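Local coordinates for inositol-1-monophosphatase (Nostoc sp., PDB 5ZHH), which probably catalyses the hydrolysis of inositol monophosphates to free inositol and inorganic phosphate, as an inositol monophosphatase of the metal-dependent family, at residues A[5-10]-A[108-113]; A[16-21]-A[102-107]; A[49-54]-A[67-72]; A[222-225]-A[229-232]; A[236-239]-A[244-247]. All blocks are in the same frame, centred on the assembly; numbering follows the deposited sequence.

Contact 1. Residues A[5-10]-A[108-113]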
loop_
_atom_site.group_PDB
_atom_site.type_symbol
_atom_site.label_atom_id
_atom_site.label_comp_id
_atom_site.label_asym_id
_atom_site.label_seq_id
_atom_site.Cartn_x
_atom_site.Cartn_y
_atom_site.Cartn_z
ATOM N N GLN A 5 12.219 20.110 -16.240
ATOM C CA GLN A 5 12.186 19.467 -14.931
ATOM C C GLN A 5 11.445 20.325 -13.913
ATOM O O GLN A 5 10.714 19.804 -13.065
ATOM C CB GLN A 5 13.611 19.182 -14.458
ATOM C CG GLN A 5 13.690 18.408 -13.157
ATOM C CD GLN A 5 13.294 16.956 -13.336
ATOM O OE1 GLN A 5 13.897 16.235 -14.131
ATOM N NE2 GLN A 5 12.282 16.517 -12.593
ATOM N N THR A 6 11.620 21.646 -13.984
ATOM C CA THR A 6 10.877 22.538 -13.098
ATOM C C THR A 6 9.376 22.429 -13.346
ATOM O O THR A 6 8.587 22.353 -12.396
ATOM C CB THR A 6 11.360 23.976 -13.296
ATOM O OG1 THR A 6 12.711 24.083 -12.843
ATOM C CG2 THR A 6 10.492 24.962 -12.517
ATOM N N PHE A 7 8.967 22.395 -14.621
ATOM C CA PHE A 7 7.558 22.201 -14.941
ATOM C C PHE A 7 7.063 20.861 -14.427
ATOM O O PHE A 7 5.970 20.769 -13.856
ATOM C CB PHE A 7 7.343 22.279 -16.454
ATOM C CG PHE A 7 7.695 23.605 -17.048
ATOM C CD1 PHE A 7 7.522 24.765 -16.324
ATOM C CD2 PHE A 7 8.201 23.688 -18.333
ATOM C CE1 PHE A 7 7.847 25.997 -16.873
ATOM C CE2 PHE A 7 8.525 24.915 -18.889
ATOM C CZ PHE A 7 8.350 26.070 -18.158
ATOM N N LEU A 8 7.868 19.814 -14.612
ATOM C CA LEU A 8 7.477 18.471 -14.200
ATOM C C LEU A 8 7.357 18.358 -12.683
ATOM O O LEU A 8 6.463 17.667 -12.174
ATOM C CB LEU A 8 8.488 17.461 -14.749
ATOM C CG LEU A 8 8.273 16.002 -14.362
ATOM C CD1 LEU A 8 6.932 15.523 -14.899
ATOM C CD2 LEU A 8 9.412 15.130 -14.871
ATOM N N ASP A 9 8.261 19.012 -11.947
ATOM C CA ASP A 9 8.182 19.005 -10.489
ATOM C C ASP A 9 6.850 19.568 -10.011
ATOM O O ASP A 9 6.228 19.024 -9.094
ATOM C CB ASP A 9 9.333 19.814 -9.880
ATOM C CG ASP A 9 10.681 19.140 -10.028
ATOM O OD1 ASP A 9 10.729 17.928 -10.328
ATOM O OD2 ASP A 9 11.700 19.836 -9.832
ATOM N N ILE A 10 6.421 20.690 -10.594
ATOM C CA ILE A 10 5.205 21.349 -10.127
ATOM C C ILE A 10 3.969 20.568 -10.556
ATOM O O ILE A 10 3.003 20.435 -9.793
ATOM C CB ILE A 10 5.157 22.801 -10.634
ATOM C CG1 ILE A 10 6.303 23.605 -10.029
ATOM C CG2 ILE A 10 3.822 23.440 -10.280
ATOM C CD1 ILE A 10 6.411 23.457 -8.546
ATOM N N LEU A 108 1.408 19.762 -20.277
ATOM C CA LEU A 108 1.834 21.088 -20.696
ATOM C C LEU A 108 2.143 21.049 -22.182
ATOM O O LEU A 108 2.962 20.236 -22.627
ATOM C CB LEU A 108 3.054 21.569 -19.904
ATOM C CG LEU A 108 3.659 22.878 -20.435
ATOM C CD1 LEU A 108 2.647 24.016 -20.328
ATOM C CD2 LEU A 108 4.947 23.240 -19.690
ATOM N N LEU A 109 1.484 21.930 -22.936
ATOM C CA LEU A 109 1.781 22.173 -24.340
ATOM C C LEU A 109 2.723 23.366 -24.444
ATOM O O LEU A 109 2.440 24.439 -23.894
ATOM C CB LEU A 109 0.502 22.453 -25.139
ATOM C CG LEU A 109 -0.588 21.383 -25.215
ATOM C CD1 LEU A 109 -1.930 22.023 -25.546
ATOM C CD2 LEU A 109 -0.237 20.327 -26.264
ATOM N N ILE A 110 3.845 23.175 -25.124
ATOM C CA ILE A 110 4.772 24.257 -25.429
ATOM C C ILE A 110 4.691 24.504 -26.930
ATOM O O ILE A 110 5.046 23.630 -27.735
ATOM C CB ILE A 110 6.199 23.944 -24.969
ATOM C CG1 ILE A 110 6.198 23.701 -23.456
ATOM C CG2 ILE A 110 7.141 25.083 -25.345
ATOM C CD1 ILE A 110 7.552 23.352 -22.871
ATOM N N ASN A 111 4.186 25.682 -27.301
ATOM C CA ASN A 111 3.905 26.013 -28.695
ATOM C C ASN A 111 3.019 24.941 -29.327
ATOM O O ASN A 111 3.219 24.528 -30.471
ATOM C CB ASN A 111 5.204 26.206 -29.481
ATOM C CG ASN A 111 6.037 27.370 -28.957
ATOM O OD1 ASN A 111 5.510 28.439 -28.644
ATOM N ND2 ASN A 111 7.339 27.151 -28.824
ATOM N N GLY A 112 2.019 24.495 -28.564
ATOM C CA GLY A 112 1.052 23.519 -29.025
ATOM C C GLY A 112 1.518 22.084 -29.090
ATOM O O GLY A 112 0.813 21.246 -29.657
ATOM N N VAL A 113 2.688 21.764 -28.516
ATOM C CA VAL A 113 3.263 20.429 -28.575
ATOM C C VAL A 113 3.342 19.876 -27.166
ATOM O O VAL A 113 3.856 20.548 -26.270
ATOM C CB VAL A 113 4.666 20.428 -29.225
ATOM C CG1 VAL A 113 5.208 19.004 -29.298
ATOM C CG2 VAL A 113 4.603 21.055 -30.613
#
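Phe7 meets Leu108 where helix 3-25 lies against strand 103-110. Leu108 CD2 sits 3.6 Å from Phe7 CD2 and 3.8 Å from Phe7 CG, so this methyl lies obliquely by the part of the ring next to its root. With CG anti to the carbonyl carbon (chi1 -62°), Phe7 sends its ring out from the helix to the sheet. Ile110 CD1 makes a looser contact, likewise oblique, 4.4 Å from Phe7 CE2. Ile110 ends the strand and opens the type I' turn that runs to Val113, in which Ile110 N donates to Val113 O (2.9 Å) as the chain reverses into strand 113-121. Beyond this shell, Phe62 packs edge-to-face with Phe7, the rings of His65 and Tyr82 also meet it, and Val116 touches it from the next strand. Elsewhere on the helix Gln5 NE2 donates to Asp9 OD1 (3.1 Å) from above the carboxylate plane, while Thr6 OG1 and Asp9 OD2 bond Arg60 of the second subunit, Asp9 OD2 also bonding His61 of that subunit. The helix thus works in two directions: between 5-10 and 108-113 the contact is apolar packing by Phe7, with no hydrogen bond, whereas Thr6 and Asp9 turn polar atoms to the subunit interface.

Contact 2. Residues A[16-21]-A[102-107]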
loop_
_atom_site.group_PDB
_atom_site.type_symbol
_atom_site.label_atom_id
_atom_site.label_comp_id
_atom_site.label_asym_id
_atom_site.label_seq_id
_atom_site.Cartn_x
_atom_site.Cartn_y
_atom_site.Cartn_z
ATOM N N LEU A 16 -0.455 15.086 -7.249
ATOM C CA LEU A 16 -0.557 14.391 -5.972
ATOM C C LEU A 16 -1.522 15.098 -5.031
ATOM O O LEU A 16 -2.302 14.444 -4.328
ATOM C CB LEU A 16 0.823 14.265 -5.330
ATOM C CG LEU A 16 1.786 13.365 -6.105
ATOM C CD1 LEU A 16 3.162 13.366 -5.447
ATOM C CD2 LEU A 16 1.228 11.944 -6.213
ATOM N N ALA A 17 -1.482 16.432 -5.004
ATOM C CA ALA A 17 -2.393 17.171 -4.140
ATOM C C ALA A 17 -3.835 16.954 -4.571
ATOM O O ALA A 17 -4.717 16.720 -3.733
ATOM C CB ALA A 17 -2.041 18.658 -4.155
ATOM N N ALA A 18 -4.087 17.021 -5.879
ATOM C CA ALA A 18 -5.432 16.799 -6.394
ATOM C C ALA A 18 -5.870 15.355 -6.198
ATOM O O ALA A 18 -7.036 15.096 -5.880
ATOM C CB ALA A 18 -5.497 17.182 -7.870
ATOM N N GLY A 19 -4.956 14.404 -6.389
ATOM C CA GLY A 19 -5.301 13.008 -6.166
ATOM C C GLY A 19 -5.751 12.734 -4.743
ATOM O O GLY A 19 -6.668 11.941 -4.511
ATOM N N ALA A 20 -5.118 13.394 -3.769
ATOM C CA ALA A 20 -5.518 13.225 -2.377
ATOM C C ALA A 20 -6.933 13.742 -2.143
ATOM O O ALA A 20 -7.696 13.160 -1.363
ATOM C CB ALA A 20 -4.517 13.933 -1.462
ATOM N N VAL A 21 -7.301 14.841 -2.805
ATOM C CA VAL A 21 -8.670 15.338 -2.712
ATOM C C VAL A 21 -9.655 14.319 -3.279
ATOM O O VAL A 21 -10.700 14.044 -2.676
ATOM C CB VAL A 21 -8.788 16.703 -3.412
ATOM C CG1 VAL A 21 -10.241 17.079 -3.596
ATOM C CG2 VAL A 21 -8.060 17.770 -2.587
ATOM N N PHE A 102 -9.606 5.805 -12.833
ATOM C CA PHE A 102 -9.749 7.246 -12.969
ATOM C C PHE A 102 -8.464 7.891 -12.468
ATOM O O PHE A 102 -7.682 7.271 -11.741
ATOM C CB PHE A 102 -10.976 7.767 -12.205
ATOM C CG PHE A 102 -10.995 7.368 -10.762
ATOM C CD1 PHE A 102 -10.309 8.109 -9.815
ATOM C CD2 PHE A 102 -11.680 6.236 -10.355
ATOM C CE1 PHE A 102 -10.318 7.734 -8.480
ATOM C CE2 PHE A 102 -11.688 5.857 -9.026
ATOM C CZ PHE A 102 -11.007 6.604 -8.090
ATOM N N CYS A 103 -8.249 9.142 -12.864
ATOM C CA CYS A 103 -6.968 9.776 -12.595
ATOM C C CYS A 103 -7.092 11.280 -12.769
ATOM O O CYS A 103 -8.088 11.791 -13.282
ATOM C CB CYS A 103 -5.883 9.231 -13.527
ATOM S SG CYS A 103 -6.231 9.612 -15.260
ATOM N N VAL A 104 -6.047 11.977 -12.327
ATOM C CA VAL A 104 -5.806 13.376 -12.654
ATOM C C VAL A 104 -4.782 13.389 -13.777
ATOM O O VAL A 104 -3.788 12.652 -13.720
ATOM C CB VAL A 104 -5.293 14.151 -11.426
ATOM C CG1 VAL A 104 -5.140 15.641 -11.739
ATOM C CG2 VAL A 104 -6.222 13.944 -10.242
ATOM N N SER A 105 -5.028 14.194 -14.812
ATOM C CA SER A 105 -4.112 14.312 -15.944
ATOM C C SER A 105 -3.698 15.770 -16.073
ATOM O O SER A 105 -4.557 16.648 -16.192
ATOM C CB SER A 105 -4.765 13.816 -17.242
ATOM O OG SER A 105 -3.871 13.902 -18.343
ATOM N N ILE A 106 -2.388 16.024 -16.051
ATOM C CA ILE A 106 -1.836 17.377 -16.121
ATOM C C ILE A 106 -0.766 17.389 -17.204
ATOM O O ILE A 106 0.318 16.825 -17.015
ATOM C CB ILE A 106 -1.249 17.825 -14.777
ATOM C CG1 ILE A 106 -2.333 17.807 -13.697
ATOM C CG2 ILE A 106 -0.627 19.206 -14.905
ATOM C CD1 ILE A 106 -1.827 18.170 -12.318
ATOM N N GLY A 107 -1.054 18.034 -18.328
ATOM C CA GLY A 107 -0.121 18.102 -19.433
ATOM C C GLY A 107 0.195 19.541 -19.783
ATOM O O GLY A 107 -0.632 20.437 -19.602
#
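Behind the meeting of Ala18 and Gly19 with Val104, the shortest polar bond within either segment is the helical one from Ala20 N to Leu16 O, 3.1 Å. Val104 in turn is tied into its sheet by backbone bonding to Tyr120. No hydrogen bond crosses between the segments; the touching groups are methyls, with the backbone N of Gly19. Val104 has CG1 anti to the backbone N (chi1 -176°), which spreads both methyls toward the helix: CG2 lies 4.1 Å from Ala18 CB, and CG1 sits 4.2 Å from the same methyl. CG2 also approaches Gly19 N at 4.1 Å, a touch on the helix backbone itself. Glycine has no side chain here, and the backbones come close, with the CA atoms of Gly19 and Val104 6.5 Å apart. Two residues along the strand, Ile106 also turns its side chain toward the helix, and packs on Ala11, Ala14 and Ala15, residues of an earlier part of the same helix. Ala18 turns also to helix 44-61, touching Ser50 and Val54. This is helix-on-sheet packing in the layered alpha/beta fold of the family. Small residues on the helix and a beta-branched one on the strand bring the two layers together through van der Waals contact.

Contact 3. Residues A[49-54]-A[67-72]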
loop_
_atom_site.group_PDB
_atom_site.type_symbol
_atom_site.label_atom_id
_atom_site.label_comp_id
_atom_site.label_asym_id
_atom_site.label_seq_id
_atom_site.Cartn_x
_atom_site.Cartn_y
_atom_site.Cartn_z
ATOM N N ALA A 49 -13.470 20.204 -6.800
ATOM C CA ALA A 49 -12.469 20.407 -5.758
ATOM C C ALA A 49 -11.076 20.053 -6.263
ATOM O O ALA A 49 -10.089 20.708 -5.904
ATOM C CB ALA A 49 -12.820 19.582 -4.521
ATOM N N SER A 50 -10.977 19.014 -7.092
ATOM C CA SER A 50 -9.688 18.648 -7.669
ATOM C C SER A 50 -9.167 19.752 -8.579
ATOM O O SER A 50 -7.993 20.131 -8.499
ATOM C CB SER A 50 -9.822 17.334 -8.441
ATOM O OG SER A 50 -8.645 17.044 -9.180
ATOM N N GLU A 51 -10.040 20.304 -9.424
ATOM C CA GLU A 51 -9.630 21.360 -10.348
ATOM C C GLU A 51 -9.130 22.595 -9.604
ATOM O O GLU A 51 -8.125 23.197 -9.999
ATOM C CB GLU A 51 -10.796 21.731 -11.267
ATOM C CG GLU A 51 -10.467 22.830 -12.267
ATOM C CD GLU A 51 -11.576 23.064 -13.279
ATOM O OE1 GLU A 51 -12.375 24.001 -13.081
ATOM O OE2 GLU A 51 -11.650 22.316 -14.274
ATOM N N ALA A 52 -9.828 22.997 -8.537
ATOM C CA ALA A 52 -9.398 24.166 -7.772
ATOM C C ALA A 52 -7.994 23.974 -7.210
ATOM O O ALA A 52 -7.179 24.903 -7.226
ATOM C CB ALA A 52 -10.390 24.457 -6.644
ATOM N N VAL A 53 -7.693 22.770 -6.715
ATOM C CA VAL A 53 -6.359 22.478 -6.194
ATOM C C VAL A 53 -5.316 22.568 -7.304
ATOM O O VAL A 53 -4.242 23.154 -7.121
ATOM C CB VAL A 53 -6.343 21.099 -5.511
ATOM C CG1 VAL A 53 -4.919 20.626 -5.287
ATOM C CG2 VAL A 53 -7.087 21.164 -4.196
ATOM N N VAL A 54 -5.605 21.972 -8.466
ATOM C CA VAL A 54 -4.651 22.004 -9.576
ATOM C C VAL A 54 -4.415 23.436 -10.040
ATOM O O VAL A 54 -3.271 23.870 -10.221
ATOM C CB VAL A 54 -5.137 21.124 -10.742
ATOM C CG1 VAL A 54 -4.175 21.254 -11.912
ATOM C CG2 VAL A 54 -5.230 19.673 -10.319
ATOM N N ILE A 67 -4.117 28.236 -19.237
ATOM C CA ILE A 67 -4.741 26.984 -18.816
ATOM C C ILE A 67 -5.865 26.608 -19.773
ATOM O O ILE A 67 -6.648 27.469 -20.190
ATOM C CB ILE A 67 -5.300 27.090 -17.383
ATOM C CG1 ILE A 67 -4.223 27.568 -16.406
ATOM C CG2 ILE A 67 -5.877 25.745 -16.944
ATOM C CD1 ILE A 67 -3.031 26.666 -16.327
ATOM N N LEU A 68 -5.917 25.328 -20.148
ATOM C CA LEU A 68 -7.052 24.738 -20.853
ATOM C C LEU A 68 -7.683 23.653 -19.984
ATOM O O LEU A 68 -6.996 22.713 -19.566
ATOM C CB LEU A 68 -6.638 24.162 -22.207
ATOM C CG LEU A 68 -7.810 23.596 -23.021
ATOM C CD1 LEU A 68 -8.793 24.692 -23.416
ATOM C CD2 LEU A 68 -7.286 22.875 -24.252
ATOM N N ALA A 69 -8.988 23.764 -19.734
ATOM C CA ALA A 69 -9.708 22.741 -18.983
ATOM C C ALA A 69 -11.174 22.761 -19.389
ATOM O O ALA A 69 -11.689 23.770 -19.876
ATOM C CB ALA A 69 -9.569 22.937 -17.469
ATOM N N GLU A 70 -11.850 21.629 -19.176
ATOM C CA GLU A 70 -13.246 21.519 -19.591
ATOM C C GLU A 70 -14.144 22.454 -18.788
ATOM O O GLU A 70 -14.942 23.206 -19.362
ATOM C CB GLU A 70 -13.731 20.074 -19.459
ATOM C CG GLU A 70 -15.193 19.879 -19.842
ATOM C CD GLU A 70 -15.606 18.418 -19.849
ATOM O OE1 GLU A 70 -14.981 17.615 -19.123
ATOM O OE2 GLU A 70 -16.556 18.074 -20.585
ATOM N N GLU A 71 -14.034 22.422 -17.460
ATOM C CA GLU A 71 -14.967 23.167 -16.619
ATOM C C GLU A 71 -14.598 24.646 -16.543
ATOM O O GLU A 71 -15.404 25.518 -16.888
ATOM C CB GLU A 71 -15.014 22.548 -15.220
ATOM C CG GLU A 71 -16.025 23.223 -14.302
ATOM C CD GLU A 71 -17.434 23.209 -14.898
ATOM O OE1 GLU A 71 -17.889 22.107 -15.328
ATOM O OE2 GLU A 71 -18.067 24.303 -14.975
ATOM N N SER A 72 -13.378 24.945 -16.095
ATOM C CA SER A 72 -12.936 26.330 -15.992
ATOM C C SER A 72 -12.748 26.988 -17.351
ATOM O O SER A 72 -12.636 28.216 -17.415
ATOM C CB SER A 72 -11.636 26.409 -15.187
ATOM O OG SER A 72 -10.638 25.572 -15.744
HETATM O O HOH W 1 -12.452 20.751 -15.969
#
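Glu51 of helix 44-61 reaches over the turn that follows strand 66-69, meeting Ala69, Glu71 and Ser72; helix and strand are consecutive elements of the layered alpha/beta fold, the helix lying on the larger sheet. Ala49, at the start of 49-54, faces Val21 and Tyr25 of helix 3-25. Ser50 next turns inward, and its OG is hydrogen-bonded to Pro88 O of strand 82-90. Glu51 then crosses to the turn. Its CG is anti to the backbone N (chi1 180°) and the chain stays extended beyond, which delivers a buried carboxylate to the turn backbone. OE1 lies 3.3 Å from Ser72 CB and equally near Ser72 N, whereas OE2 faces Glu71 CB at 3.5 Å and Ala69 CB at 3.9 Å. A water accepts from Glu71 N (2.7 Å) and sits beside Glu51 OE2, although at a separation too short to trust in detail. Glu71 bends at chi2 (57°), carrying its poorly ordered carboxylate off to leave Glu51 OE1 6.0 Å from Glu71 OE2; this probably limits repulsion between the two acids. One turn beyond Ser50, Val54 packs on Ile86 of the sheet. At the far end of the turn, Ser72 OG lies 3.5 Å from Glu51 OE1.

Contact 4. Residues A[222-225]-A[229-232]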
loop_
_atom_site.group_PDB
_atom_site.type_symbol
_atom_site.label_atom_id
_atom_site.label_comp_id
_atom_site.label_asym_id
_atom_site.label_seq_id
_atom_site.Cartn_x
_atom_site.Cartn_y
_atom_site.Cartn_z
ATOM N N LEU A 222 4.270 11.302 -22.244
ATOM C CA LEU A 222 4.645 10.125 -21.467
ATOM C C LEU A 222 4.941 8.942 -22.374
ATOM O O LEU A 222 5.976 8.279 -22.240
ATOM C CB LEU A 222 3.520 9.760 -20.499
ATOM C CG LEU A 222 3.799 8.563 -19.590
ATOM C CD1 LEU A 222 4.776 8.977 -18.479
ATOM C CD2 LEU A 222 2.509 8.004 -18.997
ATOM N N LEU A 223 4.035 8.669 -23.316
ATOM C CA LEU A 223 4.206 7.520 -24.192
ATOM C C LEU A 223 5.408 7.712 -25.105
ATOM O O LEU A 223 6.200 6.783 -25.304
ATOM C CB LEU A 223 2.931 7.298 -25.013
ATOM C CG LEU A 223 2.996 6.219 -26.092
ATOM C CD1 LEU A 223 3.413 4.910 -25.466
ATOM C CD2 LEU A 223 1.637 6.064 -26.767
ATOM N N GLU A 224 5.575 8.917 -25.655
ATOM C CA GLU A 224 6.719 9.167 -26.524
ATOM C C GLU A 224 8.039 9.012 -25.777
ATOM O O GLU A 224 8.985 8.408 -26.297
ATOM C CB GLU A 224 6.605 10.555 -27.153
ATOM C CG GLU A 224 5.455 10.655 -28.163
ATOM C CD GLU A 224 5.315 12.047 -28.746
ATOM O OE1 GLU A 224 4.883 12.164 -29.908
ATOM O OE2 GLU A 224 5.654 13.028 -28.050
ATOM N N GLU A 225 8.117 9.537 -24.551
ATOM C CA GLU A 225 9.330 9.369 -23.756
ATOM C C GLU A 225 9.578 7.906 -23.414
ATOM O O GLU A 225 10.730 7.493 -23.251
ATOM C CB GLU A 225 9.245 10.213 -22.482
ATOM C CG GLU A 225 9.573 11.689 -22.699
ATOM C CD GLU A 225 10.987 11.904 -23.216
ATOM O OE1 GLU A 225 11.940 11.452 -22.543
ATOM O OE2 GLU A 225 11.140 12.509 -24.298
ATOM N N LYS A 229 4.754 5.707 -29.981
ATOM C CA LYS A 229 4.455 6.538 -31.140
ATOM C C LYS A 229 2.982 6.936 -31.142
ATOM O O LYS A 229 2.106 6.111 -30.867
ATOM C CB LYS A 229 4.802 5.790 -32.435
ATOM C CG LYS A 229 4.671 6.603 -33.696
ATOM C CD LYS A 229 5.225 5.831 -34.891
ATOM C CE LYS A 229 4.925 6.548 -36.196
ATOM N NZ LYS A 229 5.613 5.915 -37.360
ATOM N N VAL A 230 2.711 8.202 -31.466
ATOM C CA VAL A 230 1.358 8.757 -31.443
ATOM C C VAL A 230 1.110 9.514 -32.743
ATOM O O VAL A 230 1.851 10.449 -33.069
ATOM C CB VAL A 230 1.134 9.690 -30.241
ATOM C CG1 VAL A 230 -0.306 10.178 -30.216
ATOM C CG2 VAL A 230 1.478 8.990 -28.948
ATOM N N THR A 231 0.067 9.116 -33.482
ATOM C CA THR A 231 -0.279 9.728 -34.763
ATOM C C THR A 231 -1.797 9.771 -34.915
ATOM O O THR A 231 -2.548 9.343 -34.033
ATOM C CB THR A 231 0.305 8.942 -35.945
ATOM O OG1 THR A 231 -0.308 7.646 -35.984
ATOM C CG2 THR A 231 1.811 8.769 -35.808
ATOM N N ALA A 232 -2.247 10.258 -36.073
ATOM C CA ALA A 232 -3.620 10.035 -36.505
ATOM C C ALA A 232 -3.803 8.571 -36.911
ATOM O O ALA A 232 -2.853 7.786 -36.945
ATOM C CB ALA A 232 -3.975 10.957 -37.674
HETATM O O HOH W 2 5.038 10.112 -31.687
HETATM O O HOH W 3 2.873 12.686 -31.516
#
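Apolar contact between Leu223 and Val230 closes the short connection from helix 213-225 to strand 229-231. Leu223, its CG anti to the backbone N (chi1 174°), sets CD2 3.7 Å from Val230 CG2 and 4.1 Å from Lys229 O, while Glu224 CG adds a looser touch on Val230 CG2. The polar contacts run through water. Two waters lie at Glu224 OE1: one, at 2.7 Å from OE1, accepts from Val230 N, and the other, at 2.6 Å from OE1, lies 2.9 Å from Val230 O. Through these waters Glu224 OE1 is linked to both N and O of Val230, though not every water bond need be made at once. Within the strand segment, Thr231 OG1 donates to a lone pair of Ala232 O (2.7 Å), in the carbonyl plane, and also bonds His253 NE2. Strand 229-231 is outermost in the five-stranded sheet within this chain: Lys229 and Thr231 bond the backbone of neighbouring strand 245-248, whereas Leu223 also packs on Ala247 and on Val198 of helix 191-199.

Contact 5. Residues A[236-239]-A[244-247]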
loop_
_atom_site.group_PDB
_atom_site.type_symbol
_atom_site.label_atom_id
_atom_site.label_comp_id
_atom_site.label_asym_id
_atom_site.label_seq_id
_atom_site.Cartn_x
_atom_site.Cartn_y
_atom_site.Cartn_z
ATOM N N THR A 236 -0.496 9.832 -40.394
ATOM C CA THR A 236 -0.092 11.221 -40.521
ATOM C C THR A 236 -0.048 11.836 -39.118
ATOM O O THR A 236 -0.557 11.242 -38.167
ATOM C CB THR A 236 -1.053 11.975 -41.439
ATOM O OG1 THR A 236 -2.363 11.994 -40.860
ATOM C CG2 THR A 236 -1.105 11.315 -42.820
ATOM N N PRO A 237 0.605 12.994 -38.951
ATOM C CA PRO A 237 0.843 13.514 -37.595
ATOM C C PRO A 237 -0.432 13.698 -36.779
ATOM O O PRO A 237 -1.512 13.971 -37.310
ATOM C CB PRO A 237 1.539 14.858 -37.841
ATOM C CG PRO A 237 2.177 14.722 -39.172
ATOM C CD PRO A 237 1.378 13.735 -39.968
ATOM N N LEU A 238 -0.282 13.551 -35.463
ATOM C CA LEU A 238 -1.394 13.730 -34.539
ATOM C C LEU A 238 -2.009 15.113 -34.692
ATOM O O LEU A 238 -1.297 16.120 -34.754
ATOM C CB LEU A 238 -0.913 13.534 -33.103
ATOM C CG LEU A 238 -1.944 13.776 -31.998
ATOM C CD1 LEU A 238 -3.005 12.709 -32.061
ATOM C CD2 LEU A 238 -1.274 13.792 -30.630
ATOM N N LYS A 239 -3.340 15.158 -34.755
ATOM C CA LYS A 239 -4.115 16.400 -34.777
ATOM C C LYS A 239 -5.164 16.286 -33.676
ATOM O O LYS A 239 -6.267 15.782 -33.902
ATOM C CB LYS A 239 -4.750 16.651 -36.144
ATOM C CG LYS A 239 -3.762 16.785 -37.290
ATOM C CD LYS A 239 -2.935 18.058 -37.135
ATOM C CE LYS A 239 -1.902 18.206 -38.245
ATOM N NZ LYS A 239 -0.636 18.836 -37.761
ATOM N N ARG A 244 -9.137 12.476 -32.658
ATOM C CA ARG A 244 -8.734 11.108 -32.952
ATOM C C ARG A 244 -7.267 10.920 -32.617
ATOM O O ARG A 244 -6.449 11.820 -32.838
ATOM C CB ARG A 244 -8.982 10.732 -34.419
ATOM C CG ARG A 244 -10.415 10.943 -34.848
ATOM C CD ARG A 244 -10.656 10.631 -36.317
ATOM N NE ARG A 244 -12.071 10.335 -36.520
ATOM C CZ ARG A 244 -12.556 9.151 -36.875
ATOM N NH1 ARG A 244 -11.740 8.132 -37.104
ATOM N NH2 ARG A 244 -13.866 8.996 -37.014
ATOM N N ILE A 245 -6.944 9.749 -32.075
ATOM C CA ILE A 245 -5.585 9.454 -31.639
ATOM C C ILE A 245 -5.300 7.976 -31.878
ATOM O O ILE A 245 -6.162 7.116 -31.667
ATOM C CB ILE A 245 -5.381 9.844 -30.159
ATOM C CG1 ILE A 245 -3.944 9.530 -29.727
ATOM C CG2 ILE A 245 -6.403 9.124 -29.276
ATOM C CD1 ILE A 245 -3.532 10.162 -28.394
ATOM N N LEU A 246 -4.088 7.691 -32.352
ATOM C CA LEU A 246 -3.561 6.333 -32.460
ATOM C C LEU A 246 -2.235 6.304 -31.715
ATOM O O LEU A 246 -1.310 7.035 -32.079
ATOM C CB LEU A 246 -3.360 5.924 -33.921
ATOM C CG LEU A 246 -2.571 4.636 -34.165
ATOM C CD1 LEU A 246 -3.304 3.453 -33.539
ATOM C CD2 LEU A 246 -2.366 4.407 -35.664
ATOM N N ALA A 247 -2.143 5.474 -30.677
ATOM C CA ALA A 247 -1.009 5.519 -29.753
ATOM C C ALA A 247 -0.549 4.104 -29.442
ATOM O O ALA A 247 -1.314 3.313 -28.884
ATOM C CB ALA A 247 -1.397 6.254 -28.466
HETATM O O HOH W 4 -5.045 12.865 -34.878
#
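Leu238 and Ile245 are brought together by matching first torsions: each holds its gamma carbon anti to the backbone N, Leu238 CG at chi1 176° and Ile245 CG1 at chi1 -180°. With chi2 of Leu238 at 68°, its CD1 becomes the touching branch, 4.1 Å from Ile245 CG1 and 3.6 Å from Arg244 O. The same methyl therefore packs on both a side chain and a peptide carbonyl. That carbonyl is also reached by water, which donates to Arg244 O (2.7 Å) and accepts from Lys239 N (2.9 Å), linking the two backbones where no direct hydrogen bond spans them. The segments belong to the long connection between two antiparallel neighbours of the five-stranded sheet, strands 229-231 and 245-248; 236-239 has no regular structure and runs past the start of the second strand. Helix 213-225 lies over this apolar patch: Val220 touches both Leu238 and Ile245, and Val230 of the adjacent strand meets both as well. Thr242 OG1, from the turn between the segments, is hydrogen-bonded to Lys239 O. The Arg244 side chain leads away from 236-239, its NH2 forming a salt bridge with Asp169.

Overall arrangement
The five contacts fall into two groups, one on each sheet. Contacts 1 and 2 follow helix 3-25 along strand 103-110, their centres about 16 Å apart, and contact 3 brings in helix 44-61, its centre about 11 Å from that of contact 2. Ala17 CB touches Val53 CG1 at 3.7 Å where these helices pack. Contacts 4 and 5 share the smaller sheet, centres about 9 Å apart, joined by a probable hydrogen bond from Leu246 N to Thr231 O (2.8 Å). Contact 3 is about 25 Å, centre to centre, from both. As in relatives, the metal-dependent site probably lies near the turn in contact 3; contacts 1 and 2 also reach the second subunit.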